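Local coordinates for nicotinate phosphoribosyltransferase (Saccharomyces cerevisiae, PDB 1VLP), which catalyses the first step of NAD biosynthesis from nicotinic acid, the ATP-dependent transfer of phosphoribose from phosphoribosyl diphosphate to nicotinate, giving nicotinate ribonucleotide, at residues P16-S20 / L21-D25; T24-Y27 / K28-H32; I82-L85 / K86-P90; G135-K138 / D139-Y143; L142-I145 / P146-L150. All blocks are in the same frame, centred on the assembly; numbering follows the deposited sequence. Where two conformers were deposited one is given.

Interaction 1: residues P16-S20 / L21-D25; sequences PVIKS and LLDTD
Ser20 and Asp23 meet at the two ends of a type I beta turn, where Asp23 N donates to Ser20 O at 3.1 Å. Ser20 also uses its hydroxyl: with OG anti to the backbone N (chi1 173°), the oxygen reaches ahead along the chain to accept from Leu22 N at 2.9 Å, which makes this an ST turn laid over the beta turn. The same OG is hydrogen-bonded to Glu81 and touches Leu22 CB. Asp23, the centre of an inverse gamma turn, sends its carboxylate back along the preceding loop, beside Ile18. Its OD2 lies 3.5 Å from Ile18 CD1, the two side chains crossing at about a right angle, and takes a bond from a water at 2.7 Å. That water also donates to Val17 O and accepts from Lys19 N, while a second one donates to both Ser20 O and Asp23 O. Asp23 OD1 makes a salt bridge with Arg194 and accepts a hydrogen bond from Asn227. Leu21 turns off toward Leu75 and Phe77. With its carboxylate shared between an arginine, an amide and a water, Asp23 is probably held as the anion; Ser20 O, Ser20 OG and that carboxylate all have partners here, from the turn, two waters and residues outside it.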
loop_
_atom_site.group_PDB
_atom_site.type_symbol
_atom_site.label_atom_id
_atom_site.label_comp_id
_atom_site.label_asym_id
_atom_site.label_seq_id
_atom_site.Cartn_x
_atom_site.Cartn_y
_atom_site.Cartn_z
ATOM N N PRO A 16 3.545 -9.562 21.223
ATOM C CA PRO A 16 3.378 -9.412 19.761
ATOM C C PRO A 16 2.761 -8.061 19.394
ATOM O O PRO A 16 1.779 -7.635 20.007
ATOM C CB PRO A 16 2.386 -10.515 19.411
ATOM C CG PRO A 16 2.404 -11.459 20.585
ATOM C CD PRO A 16 2.711 -10.645 21.774
ATOM N N VAL A 17 3.363 -7.395 18.406
ATOM C CA VAL A 17 2.908 -6.065 17.977
ATOM C C VAL A 17 1.734 -6.215 17.013
ATOM O O VAL A 17 0.757 -5.451 17.085
ATOM C CB VAL A 17 4.095 -5.215 17.421
ATOM C CG1 VAL A 17 3.586 -3.993 16.648
ATOM C CG2 VAL A 17 5.002 -4.817 18.581
ATOM N N ILE A 18 1.826 -7.209 16.138
ATOM C CA ILE A 18 0.844 -7.447 15.081
ATOM C C ILE A 18 -0.153 -8.462 15.662
ATOM O O ILE A 18 0.133 -9.676 15.754
ATOM C CB ILE A 18 1.482 -7.989 13.830
ATOM C CG1 ILE A 18 2.623 -7.069 13.306
ATOM C CG2 ILE A 18 0.417 -8.254 12.751
ATOM C CD1 ILE A 18 2.170 -5.681 12.847
ATOM N N LYS A 19 -1.286 -7.941 16.124
ATOM C CA LYS A 19 -2.250 -8.723 16.897
ATOM C C LYS A 19 -3.379 -9.293 16.017
ATOM O O LYS A 19 -4.214 -10.069 16.500
ATOM C CB LYS A 19 -2.790 -7.854 18.011
ATOM C CG LYS A 19 -1.713 -7.411 18.977
ATOM C CD LYS A 19 -2.318 -6.703 20.141
ATOM C CE LYS A 19 -1.243 -6.129 21.085
ATOM N NZ LYS A 19 -0.459 -7.193 21.772
ATOM N N SER A 20 -3.369 -8.947 14.724
ATOM C CA SER A 20 -4.480 -9.360 13.844
ATOM C C SER A 20 -4.012 -9.416 12.403
ATOM O O SER A 20 -3.176 -8.620 11.983
ATOM C CB SER A 20 -5.663 -8.370 14.004
ATOM O OG SER A 20 -6.703 -8.625 13.048
ATOM N N LEU A 21 -4.561 -10.355 11.647
ATOM C CA LEU A 21 -4.360 -10.345 10.202
ATOM C C LEU A 21 -5.072 -9.164 9.510
ATOM O O LEU A 21 -4.807 -8.876 8.343
ATOM C CB LEU A 21 -4.801 -11.671 9.651
ATOM C CG LEU A 21 -3.855 -12.838 10.062
ATOM C CD1 LEU A 21 -4.495 -14.118 9.873
ATOM C CD2 LEU A 21 -2.580 -12.793 9.277
ATOM N N LEU A 22 -5.961 -8.476 10.231
ATOM C CA LEU A 22 -6.516 -7.171 9.773
ATOM C C LEU A 22 -5.655 -5.912 10.040
ATOM O O LEU A 22 -6.036 -4.791 9.603
ATOM C CB LEU A 22 -7.885 -6.948 10.434
ATOM C CG LEU A 22 -9.052 -7.943 10.169
ATOM C CD1 LEU A 22 -10.374 -7.386 10.650
ATOM C CD2 LEU A 22 -9.113 -8.327 8.748
ATOM N N ASP A 23 -4.527 -6.057 10.762
ATOM C CA ASP A 23 -3.580 -4.967 10.951
ATOM C C ASP A 23 -2.708 -4.897 9.692
ATOM O O ASP A 23 -1.535 -5.347 9.657
ATOM C CB ASP A 23 -2.752 -5.134 12.220
ATOM C CG ASP A 23 -1.801 -3.944 12.449
ATOM O OD1 ASP A 23 -1.920 -2.901 11.707
ATOM O OD2 ASP A 23 -0.916 -4.042 13.351
ATOM N N THR A 24 -3.337 -4.463 8.614
ATOM C CA THR A 24 -2.722 -4.439 7.290
ATOM C C THR A 24 -3.553 -3.504 6.405
ATOM O O THR A 24 -4.658 -3.082 6.791
ATOM C CB THR A 24 -2.663 -5.859 6.611
ATOM O OG1 THR A 24 -1.765 -5.817 5.496
ATOM C CG2 THR A 24 -3.985 -6.301 6.111
ATOM N N ASP A 25 -3.044 -3.241 5.211
ATOM C CA ASP A 25 -3.775 -2.436 4.228
ATOM C C ASP A 25 -4.865 -3.278 3.525
ATOM O O ASP A 25 -4.582 -4.431 3.154
ATOM C CB ASP A 25 -2.819 -1.851 3.179
ATOM C CG ASP A 25 -1.772 -0.862 3.787
ATOM O OD1 ASP A 25 -2.170 0.132 4.406
ATOM O OD2 ASP A 25 -0.570 -1.121 3.670
HETATM O O HOH W 1 -1.594 -5.046 15.716
HETATM O O HOH W 2 -1.222 -8.156 9.729
#

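Interaction 2: residues T24-Y27 / K28-H32; sequences TDMY and KITMH
Thr24 and Asp25 run extended into the first turn of helix 26-38, where Asp25 O accepts from Lys28 N at 2.8 Å. Regular helical bonds follow: Met26 O takes Thr30 N, and Tyr27 O takes Met31 N at 2.9 Å, both methionines being modelled as selenomethionine. Tyr27 and Lys28 lie alongside each other. Tyr27 holds CG between its backbone N and carbonyl carbon (chi1 82°), which turns one ring face to the lysine: Lys28 CG sits 4.1 Å from the ring centroid in a CH-pi contact, and CE reaches Tyr27 CE1 at 3.6 Å. Bent at chi2 and chi3, the lysine carries NZ to Glu144 and Glu245, and Glu144 OE1 is also hydrogen-bonded to Tyr27 OH. Thr24 OG1 meets Lys28 CG from across. Replacing Tyr27 with an alanine would probably leave the lysine methylenes uncovered on that side and Glu144 without its hydroxyl partner. Tyr27 probably binds nicotinate, as in relatives, so this first turn of helix 26-38 is likely to form part of that site.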
loop_
_atom_site.group_PDB
_atom_site.type_symbol
_atom_site.label_atom_id
_atom_site.label_comp_id
_atom_site.label_asym_id
_atom_site.label_seq_id
_atom_site.Cartn_x
_atom_site.Cartn_y
_atom_site.Cartn_z
ATOM N N THR A 24 -3.337 -4.463 8.614
ATOM C CA THR A 24 -2.722 -4.439 7.290
ATOM C C THR A 24 -3.553 -3.504 6.405
ATOM O O THR A 24 -4.658 -3.082 6.791
ATOM C CB THR A 24 -2.663 -5.859 6.611
ATOM O OG1 THR A 24 -1.765 -5.817 5.496
ATOM C CG2 THR A 24 -3.985 -6.301 6.111
ATOM N N ASP A 25 -3.044 -3.241 5.211
ATOM C CA ASP A 25 -3.775 -2.436 4.228
ATOM C C ASP A 25 -4.865 -3.278 3.525
ATOM O O ASP A 25 -4.582 -4.431 3.154
ATOM C CB ASP A 25 -2.819 -1.851 3.179
ATOM C CG ASP A 25 -1.772 -0.862 3.787
ATOM O OD1 ASP A 25 -2.170 0.132 4.406
ATOM O OD2 ASP A 25 -0.570 -1.121 3.670
HETATM N N MSE A 26 -6.070 -2.727 3.337
HETATM C CA MSE A 26 -7.152 -3.477 2.684
HETATM C C MSE A 26 -6.752 -4.057 1.361
HETATM O O MSE A 26 -7.188 -5.184 1.042
HETATM C CB MSE A 26 -8.398 -2.639 2.475
HETATM C CG MSE A 26 -9.453 -3.331 1.580
HETATM SE SE MSE A 26 -11.074 -2.295 1.755
HETATM C CE MSE A 26 -11.966 -2.938 -0.009
ATOM N N TYR A 27 -5.895 -3.355 0.600
ATOM C CA TYR A 27 -5.480 -3.899 -0.708
ATOM C C TYR A 27 -4.794 -5.252 -0.575
ATOM O O TYR A 27 -4.884 -6.076 -1.496
ATOM C CB TYR A 27 -4.636 -2.928 -1.536
ATOM C CG TYR A 27 -3.157 -2.883 -1.178
ATOM C CD1 TYR A 27 -2.257 -3.798 -1.732
ATOM C CD2 TYR A 27 -2.674 -1.960 -0.289
ATOM C CE1 TYR A 27 -0.894 -3.758 -1.406
ATOM C CE2 TYR A 27 -1.295 -1.916 0.048
ATOM C CZ TYR A 27 -0.429 -2.811 -0.509
ATOM O OH TYR A 27 0.899 -2.729 -0.158
ATOM N N LYS A 28 -4.182 -5.538 0.583
ATOM C CA LYS A 28 -3.579 -6.869 0.749
ATOM C C LYS A 28 -4.594 -8.004 0.780
ATOM O O LYS A 28 -4.374 -9.060 0.197
ATOM C CB LYS A 28 -2.614 -6.909 1.955
ATOM C CG LYS A 28 -1.409 -5.995 1.798
ATOM C CD LYS A 28 -0.117 -6.650 1.233
ATOM C CE LYS A 28 -0.109 -7.113 -0.207
ATOM N NZ LYS A 28 1.304 -7.526 -0.561
ATOM N N ILE A 29 -5.737 -7.785 1.422
ATOM C CA ILE A 29 -6.796 -8.753 1.455
ATOM C C ILE A 29 -7.488 -8.928 0.129
ATOM O O ILE A 29 -7.801 -10.039 -0.263
ATOM C CB ILE A 29 -7.780 -8.405 2.629
ATOM C CG1 ILE A 29 -7.039 -8.506 3.979
ATOM C CG2 ILE A 29 -9.038 -9.288 2.652
ATOM C CD1 ILE A 29 -6.458 -9.898 4.309
ATOM N N THR A 30 -7.750 -7.843 -0.580
ATOM C CA THR A 30 -8.367 -7.986 -1.925
ATOM C C THR A 30 -7.389 -8.681 -2.891
ATOM O O THR A 30 -7.815 -9.599 -3.615
ATOM C CB THR A 30 -8.895 -6.661 -2.477
ATOM O OG1 THR A 30 -7.869 -5.670 -2.459
ATOM C CG2 THR A 30 -10.075 -6.188 -1.641
HETATM N N MSE A 31 -6.102 -8.335 -2.876
HETATM C CA MSE A 31 -5.125 -9.098 -3.623
HETATM C C MSE A 31 -5.078 -10.560 -3.250
HETATM O O MSE A 31 -5.029 -11.414 -4.097
HETATM C CB MSE A 31 -3.713 -8.539 -3.361
HETATM C CG MSE A 31 -3.338 -7.294 -4.100
HETATM SE SE MSE A 31 -3.142 -7.756 -6.012
HETATM C CE MSE A 31 -1.754 -8.918 -5.939
ATOM N N HIS A 32 -5.124 -10.823 -1.948
ATOM C CA HIS A 32 -5.122 -12.202 -1.455
ATOM C C HIS A 32 -6.300 -12.991 -2.076
ATOM O O HIS A 32 -6.169 -14.109 -2.544
ATOM C CB HIS A 32 -5.215 -12.196 0.080
ATOM C CG HIS A 32 -4.970 -13.540 0.695
ATOM N ND1 HIS A 32 -5.468 -13.887 1.944
ATOM C CD2 HIS A 32 -4.276 -14.623 0.248
ATOM C CE1 HIS A 32 -5.065 -15.119 2.237
ATOM N NE2 HIS A 32 -4.376 -15.601 1.211
#

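Interaction 3: residues I82-L85 / K86-P90; sequences IEYL and KQEIP
Lys86 meets Ile82 one turn back: its backbone N donates to Ile82 O at 3.0 Å, and its CD passes obliquely by Ile82 CG2 at 3.8 Å. A bend at chi3 brings NZ to 4.2 Å from Glu83 OE1, beyond a salt bridge. Gln87 N bonds to Glu83 O, and its CB lies near Glu83 OE2. These two backbone bonds follow the i to i+4 pattern of an alpha helix, here the end of helix 79-88, whose Ile82 and Leu85 pack on helix 94-101. Glu88 then lays its aliphatic part on Tyr84: CG stands over one ring face, 3.7 Å from the centroid and offset toward the rim. With CG anti to the carbonyl carbon (chi1 -61°) and the chain bent at chi2, its carboxylate is inclined 31° to the ring; Tyr84 itself rests on helix 228-234. Ile89, the first residue to leave helical angles, still gives its N to Leu85 O at 2.8 Å, and its CD1 runs beside Leu85 CD2 at 4.0 Å.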
loop_
_atom_site.group_PDB
_atom_site.type_symbol
_atom_site.label_atom_id
_atom_site.label_comp_id
_atom_site.label_asym_id
_atom_site.label_seq_id
_atom_site.Cartn_x
_atom_site.Cartn_y
_atom_site.Cartn_z
ATOM N N ILE A 82 -13.801 -12.139 10.524
ATOM C CA ILE A 82 -14.398 -12.639 9.284
ATOM C C ILE A 82 -15.771 -11.957 9.058
ATOM O O ILE A 82 -16.123 -11.557 7.937
ATOM C CB ILE A 82 -14.529 -14.151 9.328
ATOM C CG1 ILE A 82 -13.144 -14.825 9.310
ATOM C CG2 ILE A 82 -15.481 -14.663 8.216
ATOM C CD1 ILE A 82 -12.483 -14.837 8.048
ATOM N N GLU A 83 -16.536 -11.822 10.121
ATOM C CA GLU A 83 -17.794 -11.077 10.013
ATOM C C GLU A 83 -17.553 -9.653 9.489
ATOM O O GLU A 83 -18.318 -9.176 8.650
ATOM C CB GLU A 83 -18.544 -11.028 11.326
ATOM C CG GLU A 83 -19.966 -10.402 11.159
ATOM C CD GLU A 83 -20.733 -10.889 9.880
ATOM O OE1 GLU A 83 -20.972 -12.140 9.784
ATOM O OE2 GLU A 83 -21.073 -10.013 8.993
ATOM N N TYR A 84 -16.537 -8.977 10.024
ATOM C CA TYR A 84 -16.203 -7.624 9.585
ATOM C C TYR A 84 -15.890 -7.583 8.093
ATOM O O TYR A 84 -16.369 -6.691 7.375
ATOM C CB TYR A 84 -15.069 -7.011 10.396
ATOM C CG TYR A 84 -14.826 -5.562 10.064
ATOM C CD1 TYR A 84 -15.679 -4.578 10.557
ATOM C CD2 TYR A 84 -13.747 -5.161 9.269
ATOM C CE1 TYR A 84 -15.463 -3.242 10.305
ATOM C CE2 TYR A 84 -13.559 -3.824 8.966
ATOM C CZ TYR A 84 -14.425 -2.863 9.470
ATOM O OH TYR A 84 -14.225 -1.511 9.210
ATOM N N LEU A 85 -15.131 -8.562 7.618
ATOM C CA LEU A 85 -14.772 -8.615 6.206
ATOM C C LEU A 85 -16.029 -8.831 5.331
ATOM O O LEU A 85 -16.180 -8.190 4.286
ATOM C CB LEU A 85 -13.727 -9.715 5.937
ATOM C CG LEU A 85 -12.309 -9.535 6.487
ATOM C CD1 LEU A 85 -11.473 -10.788 6.282
ATOM C CD2 LEU A 85 -11.631 -8.291 5.885
ATOM N N LYS A 86 -16.931 -9.717 5.757
ATOM C CA LYS A 86 -18.119 -10.004 4.983
ATOM C C LYS A 86 -19.018 -8.746 4.903
ATOM O O LYS A 86 -19.644 -8.484 3.876
ATOM C CB LYS A 86 -18.861 -11.177 5.594
ATOM C CG LYS A 86 -18.097 -12.527 5.423
ATOM C CD LYS A 86 -18.636 -13.600 6.336
ATOM C CE LYS A 86 -19.996 -14.020 5.943
ATOM N NZ LYS A 86 -20.476 -15.130 6.854
ATOM N N GLN A 87 -19.095 -7.989 5.990
ATOM C CA GLN A 87 -19.893 -6.772 6.039
ATOM C C GLN A 87 -19.343 -5.615 5.189
ATOM O O GLN A 87 -20.098 -5.007 4.409
ATOM C CB GLN A 87 -20.073 -6.302 7.499
ATOM C CG GLN A 87 -20.965 -5.039 7.658
ATOM C CD GLN A 87 -22.406 -5.152 7.030
ATOM O OE1 GLN A 87 -22.970 -4.147 6.553
ATOM N NE2 GLN A 87 -22.999 -6.356 7.060
ATOM N N GLU A 88 -18.045 -5.334 5.317
ATOM C CA GLU A 88 -17.424 -4.176 4.685
ATOM C C GLU A 88 -16.859 -4.441 3.303
ATOM O O GLU A 88 -16.621 -3.481 2.543
ATOM C CB GLU A 88 -16.300 -3.611 5.557
ATOM C CG GLU A 88 -16.711 -3.113 6.918
ATOM C CD GLU A 88 -17.776 -2.019 6.891
ATOM O OE1 GLU A 88 -17.764 -1.121 6.007
ATOM O OE2 GLU A 88 -18.646 -2.060 7.776
ATOM N N ILE A 89 -16.561 -5.696 3.007
ATOM C CA ILE A 89 -16.092 -6.099 1.678
ATOM C C ILE A 89 -16.947 -7.254 1.187
ATOM O O ILE A 89 -16.477 -8.386 1.076
ATOM C CB ILE A 89 -14.577 -6.454 1.653
ATOM C CG1 ILE A 89 -13.769 -5.578 2.644
ATOM C CG2 ILE A 89 -14.078 -6.327 0.235
ATOM C CD1 ILE A 89 -12.249 -5.961 2.690
ATOM N N PRO A 90 -18.245 -6.996 0.911
ATOM C CA PRO A 90 -19.184 -8.062 0.641
ATOM C C PRO A 90 -18.938 -8.806 -0.660
ATOM O O PRO A 90 -19.408 -9.913 -0.808
ATOM C CB PRO A 90 -20.561 -7.340 0.615
ATOM C CG PRO A 90 -20.239 -5.974 0.283
ATOM C CD PRO A 90 -18.918 -5.685 0.884
#

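Interaction 4: residues G135-K138 / D139-Y143; sequences GSWK and DTILY
Ser136 O is gripped from opposite faces of its carbonyl plane, by Asp139 N at 3.0 Å and by the hydroxyl Thr140 OG1 at 3.1 Å. Thr140 can reach back because OG1 stands between its own backbone N and carbonyl carbon (chi1 60°); that torsion also places CG2 3.5 Å from Gly135 N. Gly135, at backbone angles that only glycine takes easily, lies close against this methyl. One carbonyl on, Trp137 O takes two amides: Ile141 N arrives nearly in line with the C=O, Thr140 N from well above its plane at 3.2 Å. Ile141 CD1 comes obliquely to the indole, 3.6 Å from Trp137 NE1, and both side chains lean on Met31 of helix 26-38. Asp139 OD2 and Ser136 N share a water. Lys138 sends NZ to Pro40 O. These short-range bonds form a single weakly bonded helical turn, 137-140, where the chain turns a corner after strand 126-134 of the antiparallel sheet.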
loop_
_atom_site.group_PDB
_atom_site.type_symbol
_atom_site.label_atom_id
_atom_site.label_comp_id
_atom_site.label_asym_id
_atom_site.label_seq_id
_atom_site.Cartn_x
_atom_site.Cartn_y
_atom_site.Cartn_z
ATOM N N GLY A 135 7.327 -18.442 -1.924
ATOM C CA GLY A 135 6.340 -19.546 -1.861
ATOM C C GLY A 135 5.192 -19.300 -2.794
ATOM O O GLY A 135 5.288 -18.425 -3.676
ATOM N N SER A 136 4.084 -20.029 -2.614
ATOM C CA SER A 136 2.896 -19.774 -3.409
ATOM C C SER A 136 2.438 -18.344 -3.163
ATOM O O SER A 136 2.517 -17.815 -2.080
ATOM C CB SER A 136 1.783 -20.794 -3.065
ATOM O OG SER A 136 0.742 -20.819 -4.019
ATOM N N TRP A 137 1.919 -17.722 -4.205
ATOM C CA TRP A 137 1.481 -16.340 -4.119
ATOM C C TRP A 137 0.414 -16.159 -3.018
ATOM O O TRP A 137 0.527 -15.227 -2.258
ATOM C CB TRP A 137 1.032 -15.866 -5.496
ATOM C CG TRP A 137 1.009 -14.360 -5.711
ATOM C CD1 TRP A 137 1.452 -13.388 -4.868
ATOM C CD2 TRP A 137 0.596 -13.686 -6.901
ATOM N NE1 TRP A 137 1.322 -12.175 -5.423
ATOM C CE2 TRP A 137 0.808 -12.306 -6.685
ATOM C CE3 TRP A 137 0.049 -14.106 -8.133
ATOM C CZ2 TRP A 137 0.454 -11.338 -7.645
ATOM C CZ3 TRP A 137 -0.282 -13.141 -9.072
ATOM C CH2 TRP A 137 -0.066 -11.777 -8.830
ATOM N N LYS A 138 -0.539 -17.082 -2.885
ATOM C CA LYS A 138 -1.558 -17.021 -1.819
ATOM C C LYS A 138 -0.994 -17.183 -0.397
ATOM O O LYS A 138 -1.634 -16.760 0.555
ATOM C CB LYS A 138 -2.661 -18.057 -2.018
ATOM C CG LYS A 138 -2.297 -19.462 -1.754
ATOM C CD LYS A 138 -3.438 -20.378 -2.222
ATOM C CE LYS A 138 -3.146 -21.821 -1.931
ATOM N NZ LYS A 138 -2.054 -22.400 -2.754
ATOM N N ASP A 139 0.173 -17.799 -0.280
ATOM C CA ASP A 139 0.874 -17.992 1.002
ATOM C C ASP A 139 1.775 -16.825 1.368
ATOM O O ASP A 139 2.253 -16.747 2.526
ATOM C CB ASP A 139 1.771 -19.245 0.977
ATOM C CG ASP A 139 0.989 -20.535 1.038
ATOM O OD1 ASP A 139 -0.210 -20.507 1.323
ATOM O OD2 ASP A 139 1.593 -21.589 0.775
ATOM N N THR A 140 2.098 -15.958 0.401
ATOM C CA THR A 140 3.118 -14.930 0.602
ATOM C C THR A 140 2.609 -13.486 0.570
ATOM O O THR A 140 3.252 -12.550 1.162
ATOM C CB THR A 140 4.279 -15.104 -0.415
ATOM O OG1 THR A 140 3.782 -15.002 -1.722
ATOM C CG2 THR A 140 4.935 -16.465 -0.212
ATOM N N ILE A 141 1.499 -13.295 -0.134
ATOM C CA ILE A 141 0.944 -11.940 -0.370
ATOM C C ILE A 141 0.708 -11.070 0.900
ATOM O O ILE A 141 0.867 -9.842 0.851
ATOM C CB ILE A 141 -0.314 -12.055 -1.261
ATOM C CG1 ILE A 141 -0.765 -10.680 -1.740
ATOM C CG2 ILE A 141 -1.438 -12.795 -0.535
ATOM C CD1 ILE A 141 -0.955 -10.602 -3.126
ATOM N N LEU A 142 0.336 -11.675 2.037
ATOM C CA LEU A 142 0.026 -10.846 3.188
ATOM C C LEU A 142 1.262 -10.292 3.887
ATOM O O LEU A 142 1.141 -9.390 4.703
ATOM C CB LEU A 142 -0.843 -11.628 4.182
ATOM C CG LEU A 142 -2.239 -12.020 3.679
ATOM C CD1 LEU A 142 -3.082 -12.582 4.860
ATOM C CD2 LEU A 142 -2.966 -10.873 3.003
ATOM N N TYR A 143 2.448 -10.863 3.677
ATOM C CA TYR A 143 3.612 -10.437 4.526
ATOM C C TYR A 143 4.072 -9.009 4.377
ATOM O O TYR A 143 4.544 -8.435 5.362
ATOM C CB TYR A 143 4.805 -11.333 4.264
ATOM C CG TYR A 143 4.685 -12.697 4.856
ATOM C CD1 TYR A 143 4.875 -12.900 6.218
ATOM C CD2 TYR A 143 4.401 -13.819 4.053
ATOM C CE1 TYR A 143 4.828 -14.166 6.758
ATOM C CE2 TYR A 143 4.330 -15.079 4.593
ATOM C CZ TYR A 143 4.540 -15.251 5.947
ATOM O OH TYR A 143 4.476 -16.514 6.496
HETATM O O HOH W 3 3.804 -21.882 -0.426
#

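Interaction 5: residues L142-I145 / P146-L150; sequences LYEI and PLLSL
Pro146 packs back on Leu142, Tyr143 and Ile145, and its ring can be followed round from CB. CB stays beside the Ile145 carbonyl to which the ring is bonded; CG comes near two earlier carbonyl oxygens, 3.4 Å from Leu142 O and 3.5 Å from Tyr143 O; CD comes 3.1 Å from Leu142 O and is pressed to 3.2 Å from Ile145 CB, tighter than usual for two carbons. Since a proline nitrogen has no hydrogen, Leu142 O faces ring carbons where a helix would offer it an N-H. A glycine in place of Pro146 would probably open a gap beside Ile145 CB and those two carbonyls, and let this first turn flex. Regular bonds begin next: Leu147 N donates to Tyr143 O at 3.0 Å, and Ser149 N to Ile145 O at 2.8 Å. Leu147, its CG anti to the carbonyl carbon (chi1 -70°), brings CD1 to Tyr143 CB at 3.8 Å, and Leu148 CD1 crosses Glu144 CG. The Ser149 hydroxyl is hydrogen-bonded to Thr191 O. This end of helix 144-159 lies among several elements: Leu142 and Ile145 face helix 26-38, Leu147 reaches Phe69 of helix 59-71, and Glu144, Leu147 and Leu148 lie on strand 388-395.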
loop_
_atom_site.group_PDB
_atom_site.type_symbol
_atom_site.label_atom_id
_atom_site.label_comp_id
_atom_site.label_asym_id
_atom_site.label_seq_id
_atom_site.Cartn_x
_atom_site.Cartn_y
_atom_site.Cartn_z
ATOM N N LEU A 142 0.336 -11.675 2.037
ATOM C CA LEU A 142 0.026 -10.846 3.188
ATOM C C LEU A 142 1.262 -10.292 3.887
ATOM O O LEU A 142 1.141 -9.390 4.703
ATOM C CB LEU A 142 -0.843 -11.628 4.182
ATOM C CG LEU A 142 -2.239 -12.020 3.679
ATOM C CD1 LEU A 142 -3.082 -12.582 4.860
ATOM C CD2 LEU A 142 -2.966 -10.873 3.003
ATOM N N TYR A 143 2.448 -10.863 3.677
ATOM C CA TYR A 143 3.612 -10.437 4.526
ATOM C C TYR A 143 4.072 -9.009 4.377
ATOM O O TYR A 143 4.544 -8.435 5.362
ATOM C CB TYR A 143 4.805 -11.333 4.264
ATOM C CG TYR A 143 4.685 -12.697 4.856
ATOM C CD1 TYR A 143 4.875 -12.900 6.218
ATOM C CD2 TYR A 143 4.401 -13.819 4.053
ATOM C CE1 TYR A 143 4.828 -14.166 6.758
ATOM C CE2 TYR A 143 4.330 -15.079 4.593
ATOM C CZ TYR A 143 4.540 -15.251 5.947
ATOM O OH TYR A 143 4.476 -16.514 6.496
ATOM N N GLU A 144 3.969 -8.447 3.165
ATOM C CA GLU A 144 4.548 -7.114 2.883
ATOM C C GLU A 144 4.286 -6.092 4.029
ATOM O O GLU A 144 5.230 -5.541 4.640
ATOM C CB GLU A 144 4.015 -6.570 1.558
ATOM C CG GLU A 144 4.595 -5.220 1.162
ATOM C CD GLU A 144 3.739 -4.425 0.160
ATOM O OE1 GLU A 144 2.641 -4.874 -0.292
ATOM O OE2 GLU A 144 4.202 -3.331 -0.213
ATOM N N ILE A 145 3.029 -5.848 4.345
ATOM C CA ILE A 145 2.683 -4.759 5.260
ATOM C C ILE A 145 3.141 -5.004 6.671
ATOM O O ILE A 145 3.861 -4.158 7.212
ATOM C CB ILE A 145 1.173 -4.482 5.259
ATOM C CG1 ILE A 145 0.739 -4.330 3.820
ATOM C CG2 ILE A 145 0.793 -3.229 6.088
ATOM C CD1 ILE A 145 1.216 -3.320 3.156
ATOM N N PRO A 146 2.728 -6.128 7.291
ATOM C CA PRO A 146 3.193 -6.347 8.670
ATOM C C PRO A 146 4.712 -6.395 8.770
ATOM O O PRO A 146 5.273 -5.925 9.743
ATOM C CB PRO A 146 2.507 -7.653 9.100
ATOM C CG PRO A 146 2.028 -8.289 7.815
ATOM C CD PRO A 146 1.815 -7.199 6.833
ATOM N N LEU A 147 5.418 -6.969 7.795
ATOM C CA LEU A 147 6.881 -6.987 7.903
ATOM C C LEU A 147 7.444 -5.568 7.899
ATOM O O LEU A 147 8.314 -5.236 8.692
ATOM C CB LEU A 147 7.498 -7.796 6.773
ATOM C CG LEU A 147 7.252 -9.289 6.855
ATOM C CD1 LEU A 147 8.027 -9.994 5.768
ATOM C CD2 LEU A 147 7.582 -9.895 8.219
ATOM N N LEU A 148 7.026 -4.740 6.929
ATOM C CA LEU A 148 7.425 -3.323 6.912
ATOM C C LEU A 148 7.107 -2.592 8.199
ATOM O O LEU A 148 7.985 -1.891 8.733
ATOM C CB LEU A 148 6.830 -2.623 5.721
ATOM C CG LEU A 148 7.411 -3.022 4.370
ATOM C CD1 LEU A 148 6.518 -2.399 3.268
ATOM C CD2 LEU A 148 8.885 -2.625 4.266
ATOM N N SER A 149 5.873 -2.778 8.684
ATOM C CA SER A 149 5.394 -2.148 9.961
ATOM C C SER A 149 6.274 -2.581 11.123
ATOM O O SER A 149 6.688 -1.760 11.967
ATOM C CB SER A 149 3.936 -2.492 10.267
ATOM O OG SER A 149 3.052 -2.006 9.247
ATOM N N LEU A 150 6.660 -3.859 11.127
ATOM C CA LEU A 150 7.542 -4.350 12.176
ATOM C C LEU A 150 8.984 -3.820 12.113
ATOM O O LEU A 150 9.593 -3.485 13.164
ATOM C CB LEU A 150 7.567 -5.875 12.187
ATOM C CG LEU A 150 6.353 -6.549 12.877
ATOM C CD1 LEU A 150 6.355 -8.066 12.515
ATOM C CD2 LEU A 150 6.269 -6.290 14.379
#

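How the interactions relate
Interactions 1, 2 and 5 are buried, whereas 3 and 4 are only partly so, with 3 the most exposed. Interactions 1 and 2 share Thr24 and Asp25 and lead from loop into helix 26-38; 4 and 5 share Leu142 and Tyr143 and lead from one helix to the next. Helix 26-38 touches the other three: Met26 SE packs on Ile89 CD1 of interaction 3, Lys28 NZ bonds to Ile141 O of interaction 4, and Glu144 belongs to interaction 5. The loop of interaction 1 sets Leu22 on Leu85 of 3 and Ile18 on Leu150 of 5. Buried charge and waters mark 1, aliphatic-on-ring packing 2 and 3, doubly used carbonyls 4, and a proline ring 5.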